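Local coordinates for autoinducer 2 sensor kinase/phosphatase LuxQ (Vibrio cholerae, PDB 3C38), which is the periplasmic part of a sensor kinase that binds LuxP-autoinducer 2; the whole protein autophosphorylates and feeds LuxU and LuxO at low density, turning phosphatase at high density, at residues N179-V184 with D202-S207; S27-L32 with V234-T239; A208-A211 with F216-G219; G120-V125 with L155-V160. One frame throughout, in Å; residues are numbered along the deposited sequence.

Contact 1 of 4, residues N179-V184 with D202-S207; sequences NLVLAV and DYVVHS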
# COMPACT_ATOMS: atom_id res chain seq x y z
N ASN A 179 -6.71 -7.62 18.23
CA ASN A 179 -5.40 -7.60 17.61
C ASN A 179 -5.50 -8.17 16.20
O ASN A 179 -6.37 -9.00 15.91
CB ASN A 179 -4.40 -8.45 18.40
CG ASN A 179 -3.66 -7.65 19.47
OD1 ASN A 179 -3.03 -6.63 19.19
ND2 ASN A 179 -3.71 -8.13 20.70
N LEU A 180 -4.60 -7.71 15.34
CA LEU A 180 -4.54 -8.19 13.97
C LEU A 180 -3.10 -8.50 13.58
O LEU A 180 -2.15 -7.94 14.12
CB LEU A 180 -5.09 -7.14 12.99
CG LEU A 180 -6.55 -6.68 13.07
CD1 LEU A 180 -6.73 -5.57 12.04
CD2 LEU A 180 -7.52 -7.84 12.80
N VAL A 181 -2.97 -9.42 12.63
CA VAL A 181 -1.66 -9.80 12.11
C VAL A 181 -1.81 -9.92 10.59
O VAL A 181 -2.63 -10.70 10.10
CB VAL A 181 -1.20 -11.17 12.63
CG1 VAL A 181 0.16 -11.50 12.02
CG2 VAL A 181 -1.13 -11.17 14.16
N LEU A 182 -1.03 -9.14 9.85
CA LEU A 182 -1.08 -9.21 8.40
C LEU A 182 0.07 -10.11 8.01
O LEU A 182 1.23 -9.86 8.36
CB LEU A 182 -0.92 -7.82 7.77
CG LEU A 182 -0.84 -7.79 6.23
CD1 LEU A 182 -2.10 -8.42 5.65
CD2 LEU A 182 -0.71 -6.35 5.75
N ALA A 183 -0.24 -11.18 7.28
CA ALA A 183 0.80 -12.11 6.89
C ALA A 183 0.65 -12.65 5.48
O ALA A 183 -0.39 -12.51 4.85
CB ALA A 183 0.82 -13.28 7.88
N VAL A 184 1.74 -13.26 5.02
CA VAL A 184 1.81 -13.90 3.71
C VAL A 184 2.19 -15.34 4.03
O VAL A 184 3.34 -15.62 4.38
CB VAL A 184 2.91 -13.28 2.82
CG1 VAL A 184 3.03 -14.06 1.52
CG2 VAL A 184 2.60 -11.82 2.52
N ASP A 202 3.56 -15.98 16.94
CA ASP A 202 3.79 -17.31 16.40
C ASP A 202 2.52 -18.17 16.46
O ASP A 202 2.17 -18.85 15.49
CB ASP A 202 4.92 -17.97 17.18
CG ASP A 202 5.38 -19.27 16.57
OD1 ASP A 202 4.56 -20.21 16.45
OD2 ASP A 202 6.58 -19.35 16.21
N TYR A 203 1.84 -18.14 17.60
CA TYR A 203 0.60 -18.90 17.78
C TYR A 203 -0.48 -18.40 16.82
O TYR A 203 -1.14 -19.18 16.14
CB TYR A 203 0.10 -18.75 19.22
CG TYR A 203 -1.38 -19.05 19.37
CD1 TYR A 203 -1.88 -20.35 19.24
CD2 TYR A 203 -2.29 -18.01 19.59
CE1 TYR A 203 -3.25 -20.61 19.33
CE2 TYR A 203 -3.67 -18.26 19.68
CZ TYR A 203 -4.14 -19.56 19.55
OH TYR A 203 -5.49 -19.79 19.62
N VAL A 204 -0.67 -17.09 16.81
CA VAL A 204 -1.65 -16.46 15.94
C VAL A 204 -1.41 -16.83 14.47
O VAL A 204 -2.37 -17.18 13.78
CB VAL A 204 -1.59 -14.93 16.08
CG1 VAL A 204 -2.64 -14.30 15.19
CG2 VAL A 204 -1.80 -14.53 17.54
N VAL A 205 -0.17 -16.76 13.97
CA VAL A 205 0.00 -17.11 12.56
C VAL A 205 -0.15 -18.58 12.24
O VAL A 205 -0.67 -18.91 11.18
CB VAL A 205 1.36 -16.67 11.88
CG1 VAL A 205 1.40 -15.17 11.72
CG2 VAL A 205 2.55 -17.21 12.62
N HIS A 206 0.28 -19.47 13.11
CA HIS A 206 0.11 -20.87 12.76
C HIS A 206 -1.17 -21.43 13.34
O HIS A 206 -1.33 -22.64 13.42
CB HIS A 206 1.28 -21.72 13.24
CG HIS A 206 2.61 -21.26 12.73
ND1 HIS A 206 3.40 -20.37 13.43
CD2 HIS A 206 3.30 -21.59 11.62
CE1 HIS A 206 4.53 -20.18 12.77
NE2 HIS A 206 4.49 -20.90 11.67
N SER A 207 -2.09 -20.56 13.73
CA SER A 207 -3.35 -21.01 14.31
C SER A 207 -4.34 -21.50 13.26
O SER A 207 -4.22 -21.16 12.08
CB SER A 207 -3.99 -19.89 15.12
OG SER A 207 -4.21 -18.74 14.31

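Contact 2 of 4, residues S27-L32 with V234-T239; sequences SLIQSL and VYSIQT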
# COMPACT_ATOMS: atom_id res chain seq x y z
N SER A 27 -15.78 -9.26 6.36
CA SER A 27 -16.40 -8.32 5.43
C SER A 27 -15.99 -6.90 5.79
O SER A 27 -15.63 -6.10 4.92
CB SER A 27 -17.93 -8.46 5.50
OG SER A 27 -18.57 -7.45 4.73
N LEU A 28 -16.04 -6.60 7.08
CA LEU A 28 -15.67 -5.30 7.58
C LEU A 28 -14.18 -5.02 7.35
O LEU A 28 -13.80 -3.94 6.89
CB LEU A 28 -16.01 -5.21 9.07
CG LEU A 28 -15.46 -4.02 9.89
CD1 LEU A 28 -15.86 -2.68 9.26
CD2 LEU A 28 -15.99 -4.13 11.32
N ILE A 29 -13.34 -6.01 7.66
CA ILE A 29 -11.90 -5.85 7.48
C ILE A 29 -11.58 -5.48 6.04
O ILE A 29 -10.77 -4.58 5.78
CB ILE A 29 -11.17 -7.14 7.91
CG1 ILE A 29 -11.23 -7.27 9.44
CG2 ILE A 29 -9.72 -7.12 7.42
CD1 ILE A 29 -10.81 -8.61 10.00
N GLN A 30 -12.24 -6.17 5.12
CA GLN A 30 -12.06 -5.93 3.69
C GLN A 30 -12.46 -4.51 3.31
O GLN A 30 -11.79 -3.87 2.51
CB GLN A 30 -12.89 -6.93 2.88
CG GLN A 30 -12.83 -6.72 1.37
CD GLN A 30 -11.46 -7.00 0.80
OE1 GLN A 30 -10.91 -8.09 0.98
NE2 GLN A 30 -10.89 -6.03 0.10
N SER A 31 -13.56 -4.03 3.90
CA SER A 31 -14.04 -2.68 3.58
C SER A 31 -13.08 -1.64 4.13
O SER A 31 -12.82 -0.62 3.49
CB SER A 31 -15.45 -2.45 4.13
OG SER A 31 -15.45 -2.31 5.54
N LEU A 32 -12.57 -1.89 5.33
CA LEU A 32 -11.62 -0.97 5.93
C LEU A 32 -10.39 -0.93 5.03
O LEU A 32 -9.85 0.15 4.76
CB LEU A 32 -11.30 -1.41 7.35
CG LEU A 32 -12.44 -1.06 8.31
CD1 LEU A 32 -12.23 -1.73 9.67
CD2 LEU A 32 -12.51 0.47 8.48
N VAL A 234 -5.26 -11.59 6.78
CA VAL A 234 -5.38 -10.86 8.02
C VAL A 234 -5.93 -11.77 9.11
O VAL A 234 -7.06 -12.25 9.01
CB VAL A 234 -6.30 -9.65 7.87
CG1 VAL A 234 -6.48 -8.98 9.24
CG2 VAL A 234 -5.69 -8.65 6.86
N TYR A 235 -5.12 -12.01 10.13
CA TYR A 235 -5.55 -12.84 11.26
C TYR A 235 -6.15 -11.89 12.29
O TYR A 235 -5.50 -10.91 12.69
CB TYR A 235 -4.37 -13.59 11.86
CG TYR A 235 -3.74 -14.60 10.93
CD1 TYR A 235 -2.70 -14.24 10.09
CD2 TYR A 235 -4.20 -15.92 10.89
CE1 TYR A 235 -2.12 -15.17 9.22
CE2 TYR A 235 -3.64 -16.85 10.03
CZ TYR A 235 -2.60 -16.47 9.20
OH TYR A 235 -2.04 -17.38 8.33
N SER A 236 -7.38 -12.18 12.70
CA SER A 236 -8.06 -11.35 13.69
C SER A 236 -8.25 -12.20 14.94
O SER A 236 -8.71 -13.35 14.87
CB SER A 236 -9.41 -10.85 13.16
OG SER A 236 -10.30 -11.92 12.89
N ILE A 237 -7.88 -11.65 16.09
CA ILE A 237 -7.98 -12.39 17.33
C ILE A 237 -9.01 -11.83 18.27
O ILE A 237 -9.04 -10.63 18.54
CB ILE A 237 -6.62 -12.41 18.04
CG1 ILE A 237 -5.51 -12.50 17.00
CG2 ILE A 237 -6.54 -13.62 18.97
CD1 ILE A 237 -4.14 -12.33 17.57
N GLN A 238 -9.87 -12.71 18.78
CA GLN A 238 -10.90 -12.31 19.71
C GLN A 238 -11.03 -13.38 20.81
O GLN A 238 -10.97 -14.58 20.53
CB GLN A 238 -12.23 -12.13 18.98
CG GLN A 238 -13.04 -10.94 19.48
CD GLN A 238 -12.28 -9.62 19.37
OE1 GLN A 238 -11.89 -9.20 18.27
NE2 GLN A 238 -12.07 -8.96 20.50
N THR A 239 -11.19 -12.93 22.04
CA THR A 239 -11.33 -13.83 23.19
C THR A 239 -12.81 -14.14 23.41
O THR A 239 -13.66 -13.28 23.22
CB THR A 239 -10.77 -13.17 24.46
OG1 THR A 239 -11.57 -12.04 24.80
CG2 THR A 239 -9.35 -12.70 24.22

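Contact 3 of 4, residues A208-A211 with F216-G219; sequences AKDA and FIVG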
# COMPACT_ATOMS: atom_id res chain seq x y z
N ALA A 208 -5.31 -22.30 13.69
CA ALA A 208 -6.33 -22.80 12.79
C ALA A 208 -7.48 -21.80 12.86
O ALA A 208 -7.88 -21.38 13.95
CB ALA A 208 -6.80 -24.19 13.22
N LYS A 209 -7.99 -21.41 11.70
CA LYS A 209 -9.07 -20.42 11.60
C LYS A 209 -10.40 -20.75 12.27
O LYS A 209 -10.81 -21.91 12.37
CB LYS A 209 -9.32 -20.08 10.13
CG LYS A 209 -10.40 -19.02 9.95
CD LYS A 209 -11.23 -19.30 8.73
CE LYS A 209 -12.39 -18.34 8.63
NZ LYS A 209 -13.20 -18.60 7.41
N ASP A 210 -11.08 -19.68 12.68
CA ASP A 210 -12.36 -19.74 13.35
C ASP A 210 -12.65 -21.01 14.17
O ASP A 210 -13.65 -21.70 13.94
CB ASP A 210 -13.50 -19.43 12.34
CG ASP A 210 -13.75 -17.91 12.20
OD1 ASP A 210 -13.52 -17.18 13.18
OD2 ASP A 210 -14.19 -17.46 11.12
N ALA A 211 -11.76 -21.30 15.13
CA ALA A 211 -11.87 -22.45 16.05
C ALA A 211 -12.22 -21.95 17.46
O ALA A 211 -11.75 -22.48 18.47
CB ALA A 211 -10.55 -23.24 16.10
N PHE A 216 -8.83 -18.05 22.64
CA PHE A 216 -8.64 -16.95 21.71
C PHE A 216 -8.96 -17.34 20.28
O PHE A 216 -8.12 -17.91 19.58
CB PHE A 216 -7.21 -16.45 21.80
CG PHE A 216 -6.78 -16.18 23.20
CD1 PHE A 216 -5.98 -17.08 23.88
CD2 PHE A 216 -7.20 -15.02 23.86
CE1 PHE A 216 -5.61 -16.85 25.19
CE2 PHE A 216 -6.83 -14.78 25.18
CZ PHE A 216 -6.03 -15.70 25.84
N ILE A 217 -10.18 -17.03 19.87
CA ILE A 217 -10.66 -17.33 18.53
C ILE A 217 -9.90 -16.50 17.49
O ILE A 217 -9.82 -15.28 17.60
CB ILE A 217 -12.16 -17.02 18.43
CG1 ILE A 217 -12.90 -17.72 19.58
CG2 ILE A 217 -12.71 -17.47 17.09
CD1 ILE A 217 -14.41 -17.53 19.58
N VAL A 218 -9.33 -17.17 16.49
CA VAL A 218 -8.58 -16.46 15.45
C VAL A 218 -9.23 -16.57 14.08
O VAL A 218 -9.26 -17.64 13.47
CB VAL A 218 -7.13 -16.97 15.31
CG1 VAL A 218 -6.35 -16.03 14.40
CG2 VAL A 218 -6.45 -17.06 16.67
N GLY A 219 -9.75 -15.45 13.59
CA GLY A 219 -10.36 -15.44 12.28
C GLY A 219 -9.30 -15.20 11.22
O GLY A 219 -8.22 -14.68 11.51

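Contact 4 of 4, residues G120-V125 with L155-V160; sequences GNWHLV and LYVGIV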
# COMPACT_ATOMS: atom_id res chain seq x y z
N GLY A 120 -5.47 2.60 -13.39
CA GLY A 120 -6.74 2.49 -12.69
C GLY A 120 -6.96 1.25 -11.85
O GLY A 120 -8.07 1.02 -11.37
N ASN A 121 -5.92 0.43 -11.69
CA ASN A 121 -6.03 -0.79 -10.88
C ASN A 121 -4.83 -0.97 -9.96
O ASN A 121 -3.68 -0.78 -10.37
CB ASN A 121 -6.16 -2.03 -11.77
CG ASN A 121 -7.54 -2.16 -12.39
OD1 ASN A 121 -8.09 -3.26 -12.44
ND2 ASN A 121 -8.09 -1.06 -12.87
N TRP A 122 -5.11 -1.33 -8.72
CA TRP A 122 -4.07 -1.56 -7.74
C TRP A 122 -3.40 -2.89 -8.08
O TRP A 122 -4.07 -3.83 -8.53
CB TRP A 122 -4.68 -1.64 -6.33
CG TRP A 122 -5.00 -0.30 -5.75
CD1 TRP A 122 -6.22 0.29 -5.67
CD2 TRP A 122 -4.06 0.62 -5.18
NE1 TRP A 122 -6.11 1.53 -5.08
CE2 TRP A 122 -4.79 1.75 -4.77
CE3 TRP A 122 -2.67 0.59 -4.97
CZ2 TRP A 122 -4.18 2.86 -4.16
CZ3 TRP A 122 -2.07 1.68 -4.37
CH2 TRP A 122 -2.82 2.81 -3.97
N HIS A 123 -2.09 -2.97 -7.88
CA HIS A 123 -1.34 -4.18 -8.16
C HIS A 123 -0.55 -4.61 -6.94
O HIS A 123 0.20 -3.81 -6.37
CB HIS A 123 -0.35 -3.96 -9.31
CG HIS A 123 -1.00 -3.84 -10.66
ND1 HIS A 123 -1.27 -4.93 -11.46
CD2 HIS A 123 -1.44 -2.75 -11.34
CE1 HIS A 123 -1.84 -4.52 -12.57
NE2 HIS A 123 -1.96 -3.21 -12.53
N LEU A 124 -0.73 -5.87 -6.53
CA LEU A 124 -0.00 -6.41 -5.40
C LEU A 124 1.28 -6.98 -5.99
O LEU A 124 1.25 -7.97 -6.72
CB LEU A 124 -0.82 -7.52 -4.72
CG LEU A 124 -0.08 -8.31 -3.64
CD1 LEU A 124 0.44 -7.35 -2.57
CD2 LEU A 124 -1.03 -9.34 -3.03
N VAL A 125 2.40 -6.33 -5.69
CA VAL A 125 3.69 -6.76 -6.21
C VAL A 125 4.70 -6.87 -5.07
O VAL A 125 4.51 -6.30 -4.00
CB VAL A 125 4.21 -5.77 -7.24
CG1 VAL A 125 3.18 -5.61 -8.35
CG2 VAL A 125 4.48 -4.44 -6.58
N LEU A 155 2.28 8.56 -13.08
CA LEU A 155 2.57 8.72 -11.66
C LEU A 155 2.25 7.39 -10.99
O LEU A 155 1.15 6.84 -11.13
CB LEU A 155 1.72 9.84 -11.04
CG LEU A 155 1.88 10.02 -9.53
CD1 LEU A 155 3.33 10.26 -9.19
CD2 LEU A 155 1.02 11.17 -9.03
N TYR A 156 3.25 6.86 -10.30
CA TYR A 156 3.09 5.61 -9.59
C TYR A 156 3.11 5.91 -8.10
O TYR A 156 3.96 6.67 -7.63
CB TYR A 156 4.26 4.66 -9.92
CG TYR A 156 4.26 4.07 -11.33
CD1 TYR A 156 4.62 4.84 -12.44
CD2 TYR A 156 3.92 2.74 -11.53
CE1 TYR A 156 4.64 4.27 -13.73
CE2 TYR A 156 3.94 2.17 -12.80
CZ TYR A 156 4.30 2.93 -13.88
OH TYR A 156 4.30 2.34 -15.12
N VAL A 157 2.17 5.32 -7.37
CA VAL A 157 2.12 5.49 -5.93
C VAL A 157 2.08 4.09 -5.33
O VAL A 157 1.48 3.17 -5.90
CB VAL A 157 0.84 6.26 -5.46
CG1 VAL A 157 0.78 7.63 -6.13
CG2 VAL A 157 -0.41 5.45 -5.75
N GLY A 158 2.74 3.93 -4.20
CA GLY A 158 2.75 2.62 -3.57
C GLY A 158 2.60 2.68 -2.07
O GLY A 158 2.92 3.69 -1.44
N ILE A 159 2.09 1.58 -1.51
CA ILE A 159 1.91 1.40 -0.07
C ILE A 159 2.74 0.18 0.29
O ILE A 159 2.49 -0.90 -0.24
CB ILE A 159 0.47 1.06 0.31
CG1 ILE A 159 -0.48 2.18 -0.08
CG2 ILE A 159 0.37 0.85 1.80
CD1 ILE A 159 -1.94 1.77 0.08
N VAL A 160 3.71 0.34 1.18
CA VAL A 160 4.53 -0.80 1.59
C VAL A 160 3.84 -1.48 2.77
O VAL A 160 3.60 -0.85 3.80
CB VAL A 160 5.95 -0.37 2.02
CG1 VAL A 160 6.72 -1.59 2.55
CG2 VAL A 160 6.68 0.27 0.84

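Contact 1 of 4, residues N179-V184 with D202-S207
D202 O, two and three residues ahead of V204 and V205, which meet V181, takes two donors from a single residue: H206 N at 3.1 Å, and H206 ND1 at 2.8 Å with an N-H...O angle of 157°. They come from opposite faces of the carbonyl plane, and the ring meets the oxygen nearly in its own plane. The imidazole is thus folded back over the end of helix 201-205, where H206 is the first residue to leave helical geometry.

The contact itself is purely apolar. V181 splits its two methyls between the two valines of the helix. CG1 lies anti to the backbone N (chi1 179°) and reaches V205 CG1 at 3.9 Å, the two side chains meeting at about a right angle. CG2, on the other branch, touches V204 CG1 at 3.6 Å, and that pair meets at a slant. A183 CB adds a looser touch on V205 CG1 at 4.3 Å. All four residues are buried.

L180 and L182 point to the other face of the strand, L180 toward helix 165-174. Helix 201-205 therefore lies on one face of the four-stranded antiparallel sheet of this Cache-type periplasmic region, with V204 also resting on I237 of strand 228-239 and V205 on P188 of strand 187-191.

Contact 2 of 4, residues S27-L32 with V234-T239
I29 of the long N-terminal helix drops onto V234 and S236 of strand 228-239, laying an alpha-helix on one face of an antiparallel sheet, as expected of the Cache-type periplasmic sensor region of LuxQ.

The contacts across are all van der Waals, and all come from I29. Its two branches divide the work. CG1 stands anti to the carbonyl carbon (chi1 -71°), and with chi2 extended at 168° it carries CD1 along the strand to S236 CB, 4.1 Å away. CG2, on the other branch, meets V234 CG1 at 4.2 Å, the two side chains slanting across each other. V234 and S236 are two residues apart and so face the same side of the sheet, while Y235 between them turns to the other face, toward V204 of helix 201-205. No hydrogen bond joins the two segments, and the nearest CA atoms, those of I29 and V234, are a full 8.2 Å apart.

Apolar neighbours complete the site: V234 also rests on L180, L182 and L223, and S236 on L180. Polar ties run alongside: Q30, next to I29, bonds through OE1 to the backbone N of E224 in strand 216-225, giving the helix a direct link to the sheet, while its NE2 bonds to D34 within the same helix.

Also within the helix, L28 O is shared by two donors, L32 N at 2.9 Å in the regular helical bond and S31 OG at 2.7 Å.

Contact 3 of 4, residues A208-A211 with F216-G219
D210 N bonds to V218 O at 2.8 Å with a bent N-H...O angle of 134°, the donor standing above the carbonyl plane by 37° and so off the lone-pair directions. The same oxygen is approached by K209 CA at 3.4 Å in a CA-H...O contact. D210 itself has positive phi, in the left-handed region, which turns the chain sharply just after this bond; no ladder of further bonds follows between the two segments.

The carboxylate of D210 folds back over the strand. OD1 lies 3.7 Å from G219 CA, where no side chain intervenes, and 4.0 Å from I217 CG2, the methyl that stands anti to its backbone N. The other oxygen, OD2, has a weak hydrogen bond to S22 OG at the start of the N-terminal helix.

All of this happens on the outer flank of the four-stranded antiparallel sheet. Strand 216-225 is its outermost strand on this side; G219 pairs inward with S236, so V218 O faces outward, and the loop leaving helix 201-205 comes past to use it before the chain enters strand 216-225. The side chain of V218 lies on the sheet face under helix 201-205, against Y235 and I237, and also meets S207 just ahead of the loop.

K209, one residue earlier than D210, meets the strand with the root of its side chain. Its CG lies anti to the backbone N (chi1 -178°) and rests 3.9 Å from V218 O, with G219 C just beyond at 4.2 Å, after which the chain bends at chi2 and carries the ammonium away from the strand.

Contact 4 of 4, residues G120-V125 with L155-V160
W122 drives its six-membered ring against strand 153-160, and the tight part of the contact gathers at one ring atom. CH2 sits between two methyls, 4.0 Å from V157 CG2 and 4.3 Å from I159 CD1. Both meet the indole obliquely. CZ3, next along the ring, comes within 4.1 Å of V157 O. V157 and I159 can share the ring because they lie on the same side of the strand, with G158 between them. The indole gets there by standing anti to its carbonyl carbon (chi1 -78°) and being turned roughly crosswise (chi2 102°).

Away from the ring the two segments part company. The closest CA atoms, those of W122 and G158, are 9.0 Å apart, and no hydrogen bond crosses, since strand 134-143 runs between the two strands in the sheet. G120 and N121 lie in a partly exposed turn, and H123 and L124 are likewise partly open to solvent.

The buried side is closed by the long N-terminal helix 22-47: L40 touches both W122 and I159, L37 touches I159, and W122 NE1 makes a weak hydrogen bond to L37 O. A tryptophan beside the edge strand 123-127, reaching over the neighbouring strand to the central one under a long helix, belongs here to the five-stranded antiparallel sheet, strand order 2-1-5-4-3, of a PAS-like Cache lobe.

From the N terminus, helix 22-47 opens contact 2 at residues 27-32, which closes only at 234-239, so it encloses all the others. Inside that loop come contact 4, joining an edge strand to the central strand of the five-stranded sheet, then contact 1, then contact 3, in series without crossing. Contacts 1, 2 and 3 share the four-stranded sheet: contacts 1 and 2 lie on its two faces, contact 3 along its outer strand, and they touch directly, as where V181 O meets Y235 N. Contact 4 stands apart, its centre 22 Å from that of contact 2, but helix 22-47 covers both sheets and links the two lobes.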